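Long-range contacts in Tae4 (Agrobacterium tumefaciens, PDB 6IJF), which is probably a peptidoglycan amidase effector of the type VI secretion system, of the papain-like cysteine peptidase clan, which would cut cell-wall peptides in rival bacteria: residues Val4-Leu9 / Trp159-Ser164; Ala114-Val119 / Leu135-Ser140. All blocks are in the same frame, centred on the assembly; numbering follows the deposited sequence.

Interaction 1 of 2, residues Val4-Leu9 / Trp159-Ser164; sequences VNFDTL and WPLQAS
Phe6 and Leu161 carry the apolar part of this contact, meeting CB to CB at 4.0 Å. With CG of Phe6 anti to the backbone N (chi1 -177°), the ring is carried past Leu161, whose CD1 lies at the ring edge, near its plane. The same methyl reaches Leu9, CD1 of Leu161 to CD2 of Leu9 at 3.8 Å, the two leucines crossing at about a right angle. Leucine and phenylalanine suit this seam because their apolar groups cover one another where the helix start rests on the chain.

One water accepts from Phe6 N at 3.1 Å and donates to Leu161 O at 3.0 Å, tying the first turn of the helix to the C-terminal chain. Asp7 brings its carboxylate up to the amide of Gln162, the two planes turned 45° apart. Asn5 is the N-cap: its OD1 accepts from Thr8 N at 3.1 Å, and more weakly from Asp7 N, serving amides at the helix start.

Helix 6-11 thus rests on the chain around Leu161 and Gln162, which follow strand 155-160 and both face Asn116 in a classic beta bulge; Leu9 continues onto helix 48-58, and Phe6 onto strand 131-137.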
ATOM      1  N   VAL C   4     -21.882  11.307  25.564  1.00 70.43           N
ATOM      2  CA  VAL C   4     -20.584  10.575  25.662  1.00 63.32           C
ATOM      3  C   VAL C   4     -19.436  11.527  25.331  1.00 62.92           C
ATOM      4  O   VAL C   4     -19.496  12.088  24.243  1.00 67.63           O
ATOM      5  CB  VAL C   4     -20.486   9.418  24.655  1.00 65.80           C
ATOM      6  CG1 VAL C   4     -19.433   8.411  25.093  1.00 62.73           C
ATOM      7  CG2 VAL C   4     -21.823   8.745  24.360  1.00 63.57           C
ATOM      8  N   ASN C   5     -18.381  11.579  26.147  1.00 55.55           N
ATOM      9  CA  ASN C   5     -17.135  12.286  25.775  1.00 56.83           C
ATOM     10  C   ASN C   5     -16.354  11.381  24.808  1.00 54.13           C
ATOM     11  O   ASN C   5     -15.885  10.284  25.230  1.00 46.99           O
ATOM     12  CB  ASN C   5     -16.306  12.715  26.987  1.00 59.85           C
ATOM     13  CG  ASN C   5     -15.105  13.544  26.588  1.00 65.00           C
ATOM     14  OD1 ASN C   5     -14.205  13.060  25.902  1.00 68.63           O
ATOM     15  ND2 ASN C   5     -15.064  14.795  27.018  1.00 67.69           N
ATOM     16  N   PHE C   6     -16.167  11.843  23.569  1.00 48.24           N
ATOM     17  CA  PHE C   6     -15.402  11.115  22.536  1.00 47.70           C
ATOM     18  C   PHE C   6     -13.983  10.825  23.040  1.00 46.36           C
ATOM     19  O   PHE C   6     -13.505   9.717  22.780  1.00 44.91           O
ATOM     20  CB  PHE C   6     -15.348  11.878  21.209  1.00 47.15           C
ATOM     21  CG  PHE C   6     -14.635  11.081  20.152  1.00 42.20           C
ATOM     22  CD1 PHE C   6     -15.296  10.058  19.481  1.00 47.30           C
ATOM     23  CD2 PHE C   6     -13.300  11.280  19.895  1.00 40.31           C
ATOM     24  CE1 PHE C   6     -14.649   9.306  18.520  1.00 42.57           C
ATOM     25  CE2 PHE C   6     -12.641  10.510  18.945  1.00 46.16           C
ATOM     26  CZ  PHE C   6     -13.330   9.533  18.244  1.00 45.63           C
ATOM     27  N   ASP C   7     -13.305  11.767  23.712  1.00 45.77           N
ATOM     28  CA  ASP C   7     -11.898  11.538  24.136  1.00 45.30           C
ATOM     29  C   ASP C   7     -11.867  10.391  25.139  1.00 46.25           C
ATOM     30  O   ASP C   7     -10.895   9.629  25.121  1.00 43.53           O
ATOM     31  CB  ASP C   7     -11.260  12.815  24.665  1.00 55.51           C
ATOM     32  CG  ASP C   7     -11.196  13.876  23.576  1.00 58.27           C
ATOM     33  OD1 ASP C   7     -10.747  13.538  22.449  1.00 59.24           O
ATOM     34  OD2 ASP C   7     -11.612  15.009  23.845  1.00 72.35           O
ATOM     35  N   THR C   8     -12.905  10.254  25.967  1.00 46.54           N
ATOM     36  CA  THR C   8     -12.994   9.162  26.975  1.00 44.05           C
ATOM     37  C   THR C   8     -13.217   7.845  26.231  1.00 38.86           C
ATOM     38  O   THR C   8     -12.501   6.875  26.497  1.00 39.88           O
ATOM     39  CB  THR C   8     -14.101   9.438  27.999  1.00 46.75           C
ATOM     40  OG1 THR C   8     -13.765  10.653  28.669  1.00 48.91           O
ATOM     41  CG2 THR C   8     -14.270   8.313  28.991  1.00 51.79           C
ATOM     42  N   LEU C   9     -14.196   7.815  25.330  1.00 40.16           N
ATOM     43  CA  LEU C   9     -14.528   6.618  24.526  1.00 39.02           C
ATOM     44  C   LEU C   9     -13.284   6.108  23.790  1.00 37.30           C
ATOM     45  O   LEU C   9     -12.988   4.903  23.891  1.00 36.37           O
ATOM     46  CB  LEU C   9     -15.620   7.028  23.541  1.00 43.29           C
ATOM     47  CG  LEU C   9     -16.281   5.865  22.827  1.00 42.72           C
ATOM     48  CD1 LEU C   9     -16.975   4.922  23.822  1.00 41.90           C
ATOM     49  CD2 LEU C   9     -17.273   6.406  21.796  1.00 46.45           C
ATOM     50  N   TRP C 159     -22.009   8.517  13.299  1.00 39.70           N
ATOM     51  CA  TRP C 159     -22.568   9.186  14.513  1.00 40.07           C
ATOM     52  C   TRP C 159     -21.548  10.176  15.062  1.00 43.20           C
ATOM     53  O   TRP C 159     -20.583   9.776  15.712  1.00 37.91           O
ATOM     54  CB  TRP C 159     -22.889   8.149  15.578  1.00 40.99           C
ATOM     55  CG  TRP C 159     -23.933   7.128  15.254  1.00 39.31           C
ATOM     56  CD1 TRP C 159     -25.260   7.234  15.525  1.00 40.05           C
ATOM     57  CD2 TRP C 159     -23.740   5.788  14.757  1.00 37.18           C
ATOM     58  NE1 TRP C 159     -25.909   6.075  15.206  1.00 38.70           N
ATOM     59  CE2 TRP C 159     -25.002   5.152  14.775  1.00 37.13           C
ATOM     60  CE3 TRP C 159     -22.640   5.050  14.317  1.00 35.75           C
ATOM     61  CZ2 TRP C 159     -25.194   3.861  14.308  1.00 39.59           C
ATOM     62  CZ3 TRP C 159     -22.830   3.764  13.892  1.00 40.56           C
ATOM     63  CH2 TRP C 159     -24.088   3.172  13.885  1.00 39.61           C
ATOM     64  N   PRO C 160     -21.701  11.498  14.827  1.00 43.47           N
ATOM     65  CA  PRO C 160     -20.759  12.478  15.372  1.00 44.97           C
ATOM     66  C   PRO C 160     -20.881  12.602  16.904  1.00 44.77           C
ATOM     67  O   PRO C 160     -21.974  12.506  17.383  1.00 44.75           O
ATOM     68  CB  PRO C 160     -21.157  13.789  14.680  1.00 44.72           C
ATOM     69  CG  PRO C 160     -22.597  13.592  14.312  1.00 46.35           C
ATOM     70  CD  PRO C 160     -22.774  12.114  14.032  1.00 43.81           C
ATOM     71  N   LEU C 161     -19.760  12.753  17.611  1.00 48.37           N
ATOM     72  CA  LEU C 161     -19.687  12.934  19.088  1.00 48.19           C
ATOM     73  C   LEU C 161     -18.828  14.155  19.448  1.00 51.62           C
ATOM     74  O   LEU C 161     -18.999  14.739  20.543  1.00 57.92           O
ATOM     75  CB  LEU C 161     -19.083  11.668  19.697  1.00 43.42           C
ATOM     76  CG  LEU C 161     -19.944  10.422  19.601  1.00 48.44           C
ATOM     77  CD1 LEU C 161     -19.216   9.277  20.254  1.00 46.95           C
ATOM     78  CD2 LEU C 161     -21.328  10.625  20.224  1.00 53.79           C
ATOM     79  N   GLN C 162     -17.861  14.479  18.598  1.00 47.21           N
ATOM     80  CA  GLN C 162     -16.949  15.653  18.716  1.00 71.30           C
ATOM     81  C   GLN C 162     -16.840  16.311  17.323  1.00 78.47           C
ATOM     82  O   GLN C 162     -17.093  15.605  16.298  1.00 61.56           O
ATOM     83  CB  GLN C 162     -15.563  15.197  19.211  1.00 67.20           C
ATOM     84  CG  GLN C 162     -14.781  16.276  19.948  1.00 80.39           C
ATOM     85  CD  GLN C 162     -13.776  15.652  20.884  1.00 78.79           C
ATOM     86  OE1 GLN C 162     -12.789  15.072  20.444  1.00 75.53           O
ATOM     87  NE2 GLN C 162     -14.042  15.732  22.183  1.00 80.91           N
ATOM     88  N   ALA C 163     -16.515  17.609  17.267  1.00 92.09           N
ATOM     89  CA  ALA C 163     -16.363  18.380  16.013  1.00 94.67           C
ATOM     90  C   ALA C 163     -14.901  18.836  15.865  1.00101.65           C
ATOM     91  O   ALA C 163     -14.621  19.632  14.944  1.00111.39           O
ATOM     92  CB  ALA C 163     -17.333  19.539  16.014  1.00 86.09           C
ATOM     93  N   SER C 164     -14.007  18.317  16.719  1.00108.75           N
ATOM     94  CA  SER C 164     -12.629  18.843  16.909  1.00106.41           C
ATOM     95  C   SER C 164     -11.758  17.820  17.639  1.00 94.00           C
ATOM     96  O   SER C 164     -10.935  17.240  16.948  1.00 76.35           O
ATOM     97  CB  SER C 164     -12.673  20.170  17.654  1.00111.47           C
ATOM     98  OG  SER C 164     -13.122  21.209  16.799  1.00109.11           O
TER
HETATM   99  O   HOH W   1     -16.998  14.682  22.744  1.00 57.14           O

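Interaction 2 of 2, residues Ala114-Val119 / Leu135-Ser140; sequences ARNGVV and LVRGGS
Val119 and Val136 meet at about a right angle, CB of Val119 lying 3.9 Å from CG1 of Val136. Each valine sets CG1 between its backbone N and carbonyl carbon (chi1 61° in both), and these are the methyls turned to the partner: CG1 of Val119 packs 3.9 Å from CB of Val136. The beta-branched shape suits an extended strand and presents methyls to the neighbouring valine.

On the other face Val118 stands opposite Leu135 in a non-hydrogen-bonded pair, and their side chains cross obliquely, with CG2 of Val118 3.9 Å from CD2 of Leu135. Further along this face, Asn116 and Arg137 form a second such pair. Their amide and guanidinium planes are 70° apart, so the groups do not stack; the amide instead lies beside the aliphatic start of the extended arginine. Arg137 sends its charged end to Tyr10 in a cation-pi contact, an arginine's long chain serving both purposes.

Between these pairs Gly117 faces Val136, and the strands exchange two nearly straight bonds: Gly117 N to Val136 O at 3.0 Å, and Val136 N to Gly117 O at 2.9 Å. Gly117 has no side chain, and CG1 of Val136 lies 3.6 Å from Gly117 O. Beyond the strand ends, Gly138 N gives a more bent bond to Arg115 O, 2.8 Å; Gly138, with no side chain, lets the backbone come close to that oxygen. Arg115 turns away to a salt bridge with Asp101 and to carbonyls of Gly111 and Ile112.

The pair is the open end of the antiparallel hairpin 116-122/131-137. Strand 155-160 adjoins it along 116-122 and strand 144-145 along 131-137, while helix 6-11 covers the face of Asn116, Leu135 and Arg137.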
ATOM      1  N   ALA C 114     -14.315  17.277   9.806  1.00 39.57           N
ATOM      2  CA  ALA C 114     -13.397  17.437  10.957  1.00 49.19           C
ATOM      3  C   ALA C 114     -14.019  16.798  12.211  1.00 47.87           C
ATOM      4  O   ALA C 114     -13.413  16.888  13.289  1.00 54.91           O
ATOM      5  CB  ALA C 114     -13.050  18.901  11.157  1.00 54.00           C
ATOM      6  N   ARG C 115     -15.155  16.127  12.052  1.00 45.59           N
ATOM      7  CA  ARG C 115     -15.925  15.534  13.177  1.00 45.66           C
ATOM      8  C   ARG C 115     -15.266  14.201  13.567  1.00 45.60           C
ATOM      9  O   ARG C 115     -14.481  13.627  12.758  1.00 39.53           O
ATOM     10  CB  ARG C 115     -17.414  15.460  12.818  1.00 45.45           C
ATOM     11  CG  ARG C 115     -18.002  16.796  12.359  1.00 44.49           C
ATOM     12  CD  ARG C 115     -19.481  16.750  12.045  1.00 39.67           C
ATOM     13  NE  ARG C 115     -19.779  15.881  10.913  1.00 44.71           N
ATOM     14  CZ  ARG C 115     -20.962  15.311  10.700  1.00 41.73           C
ATOM     15  NH1 ARG C 115     -21.954  15.521  11.542  1.00 52.19           N
ATOM     16  NH2 ARG C 115     -21.169  14.524   9.663  1.00 49.02           N
ATOM     17  N   ASN C 116     -15.483  13.810  14.821  1.00 39.97           N
ATOM     18  CA  ASN C 116     -15.042  12.536  15.425  1.00 40.14           C
ATOM     19  C   ASN C 116     -16.317  11.805  15.838  1.00 37.95           C
ATOM     20  O   ASN C 116     -17.328  12.473  16.175  1.00 41.89           O
ATOM     21  CB  ASN C 116     -14.115  12.743  16.623  1.00 42.89           C
ATOM     22  CG  ASN C 116     -12.963  13.688  16.364  1.00 48.17           C
ATOM     23  OD1 ASN C 116     -12.694  14.580  17.170  1.00 56.42           O
ATOM     24  ND2 ASN C 116     -12.248  13.495  15.274  1.00 42.82           N
ATOM     25  N   GLY C 117     -16.295  10.488  15.789  1.00 36.02           N
ATOM     26  CA  GLY C 117     -17.445   9.705  16.259  1.00 37.64           C
ATOM     27  C   GLY C 117     -17.332   8.238  15.971  1.00 33.77           C
ATOM     28  O   GLY C 117     -16.203   7.714  15.909  1.00 39.04           O
ATOM     29  N   VAL C 118     -18.474   7.573  15.927  1.00 35.91           N
ATOM     30  CA  VAL C 118     -18.571   6.114  15.669  1.00 36.94           C
ATOM     31  C   VAL C 118     -18.939   5.963  14.205  1.00 33.14           C
ATOM     32  O   VAL C 118     -19.690   6.812  13.707  1.00 36.97           O
ATOM     33  CB  VAL C 118     -19.622   5.446  16.576  1.00 36.14           C
ATOM     34  CG1 VAL C 118     -19.737   3.966  16.276  1.00 36.75           C
ATOM     35  CG2 VAL C 118     -19.322   5.698  18.042  1.00 40.39           C
ATOM     36  N   VAL C 119     -18.397   4.958  13.539  1.00 35.44           N
ATOM     37  CA  VAL C 119     -18.652   4.744  12.091  1.00 37.27           C
ATOM     38  C   VAL C 119     -18.971   3.270  11.874  1.00 34.11           C
ATOM     39  O   VAL C 119     -18.291   2.429  12.467  1.00 35.58           O
ATOM     40  CB  VAL C 119     -17.475   5.215  11.214  1.00 37.72           C
ATOM     41  CG1 VAL C 119     -16.187   4.469  11.524  1.00 37.48           C
ATOM     42  CG2 VAL C 119     -17.835   5.132   9.740  1.00 35.95           C
ATOM     43  N   LEU C 135     -14.251   3.516  15.648  1.00 36.87           N
ATOM     44  CA  LEU C 135     -14.194   4.949  16.005  1.00 33.90           C
ATOM     45  C   LEU C 135     -13.377   5.663  14.949  1.00 37.54           C
ATOM     46  O   LEU C 135     -12.381   5.118  14.460  1.00 37.99           O
ATOM     47  CB  LEU C 135     -13.534   5.153  17.380  1.00 34.66           C
ATOM     48  CG  LEU C 135     -14.171   4.382  18.545  1.00 39.39           C
ATOM     49  CD1 LEU C 135     -13.553   4.792  19.849  1.00 43.20           C
ATOM     50  CD2 LEU C 135     -15.682   4.536  18.584  1.00 39.12           C
ATOM     51  N   VAL C 136     -13.779   6.867  14.609  1.00 34.47           N
ATOM     52  CA  VAL C 136     -13.113   7.609  13.513  1.00 41.34           C
ATOM     53  C   VAL C 136     -12.804   9.019  14.003  1.00 36.50           C
ATOM     54  O   VAL C 136     -13.607   9.579  14.772  1.00 39.99           O
ATOM     55  CB  VAL C 136     -13.968   7.584  12.236  1.00 39.31           C
ATOM     56  CG1 VAL C 136     -15.335   8.231  12.414  1.00 41.11           C
ATOM     57  CG2 VAL C 136     -13.210   8.212  11.056  1.00 44.15           C
ATOM     58  N   ARG C 137     -11.650   9.528  13.598  1.00 43.80           N
ATOM     59  CA  ARG C 137     -11.253  10.951  13.738  1.00 45.72           C
ATOM     60  C   ARG C 137     -11.159  11.562  12.341  1.00 38.69           C
ATOM     61  O   ARG C 137     -10.353  11.075  11.532  1.00 38.50           O
ATOM     62  CB  ARG C 137      -9.904  11.073  14.460  1.00 47.18           C
ATOM     63  CG  ARG C 137      -9.916  10.620  15.909  1.00 52.50           C
ATOM     64  CD  ARG C 137      -8.518  10.882  16.499  1.00 59.42           C
ATOM     65  NE  ARG C 137      -8.537  10.676  17.940  1.00 65.40           N
ATOM     66  CZ  ARG C 137      -9.054  11.514  18.829  1.00 63.55           C
ATOM     67  NH1 ARG C 137      -9.550  12.680  18.455  1.00 60.22           N
ATOM     68  NH2 ARG C 137      -9.046  11.198  20.116  1.00 70.12           N
ATOM     69  N   GLY C 138     -11.998  12.550  12.048  1.00 43.70           N
ATOM     70  CA  GLY C 138     -11.884  13.378  10.836  1.00 48.96           C
ATOM     71  C   GLY C 138     -10.695  14.323  10.963  1.00 56.03           C
ATOM     72  O   GLY C 138     -10.385  14.779  12.063  1.00 58.71           O
ATOM     73  N   GLY C 139      -9.919  14.475   9.902  1.00 64.27           N
ATOM     74  CA  GLY C 139      -8.779  15.408   9.858  1.00 59.40           C
ATOM     75  C   GLY C 139      -8.673  16.009   8.481  1.00 60.55           C
ATOM     76  O   GLY C 139      -9.499  15.640   7.615  1.00 58.18           O
ATOM     77  N   SER C 140      -7.720  16.912   8.288  1.00 63.11           N
ATOM     78  CA  SER C 140      -7.529  17.646   7.013  1.00 66.31           C
ATOM     79  C   SER C 140      -7.031  16.675   5.938  1.00 59.29           C
ATOM     80  O   SER C 140      -7.519  16.768   4.792  1.00 57.94           O
ATOM     81  CB  SER C 140      -6.581  18.809   7.198  1.00 66.00           C
ATOM     82  OG  SER C 140      -7.132  19.956   6.573  1.00 74.34           O
TER

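The two contacts lie with centres 9 Å apart on the same side of the chain's centre, and both reach the five-stranded antiparallel sheet, in which strands 155-160 and 116-122 are neighbours. Interaction 1 brings the two ends of the chain together; interaction 2, a local hairpin, falls in the sequence between its two segments. Asn116 joins them, through probable backbone hydrogen bonds from Leu161 N to Asn116 O and from Asn116 N to Gln162 O, both 2.8 Å. Phe6 also packs against Gly117. N-terminal helix, C-terminal tail and hairpin are thus packed together, and strand 131-137 also carries His132 and Asp134, probable partners of Cys48 in a papain-like catalytic triad.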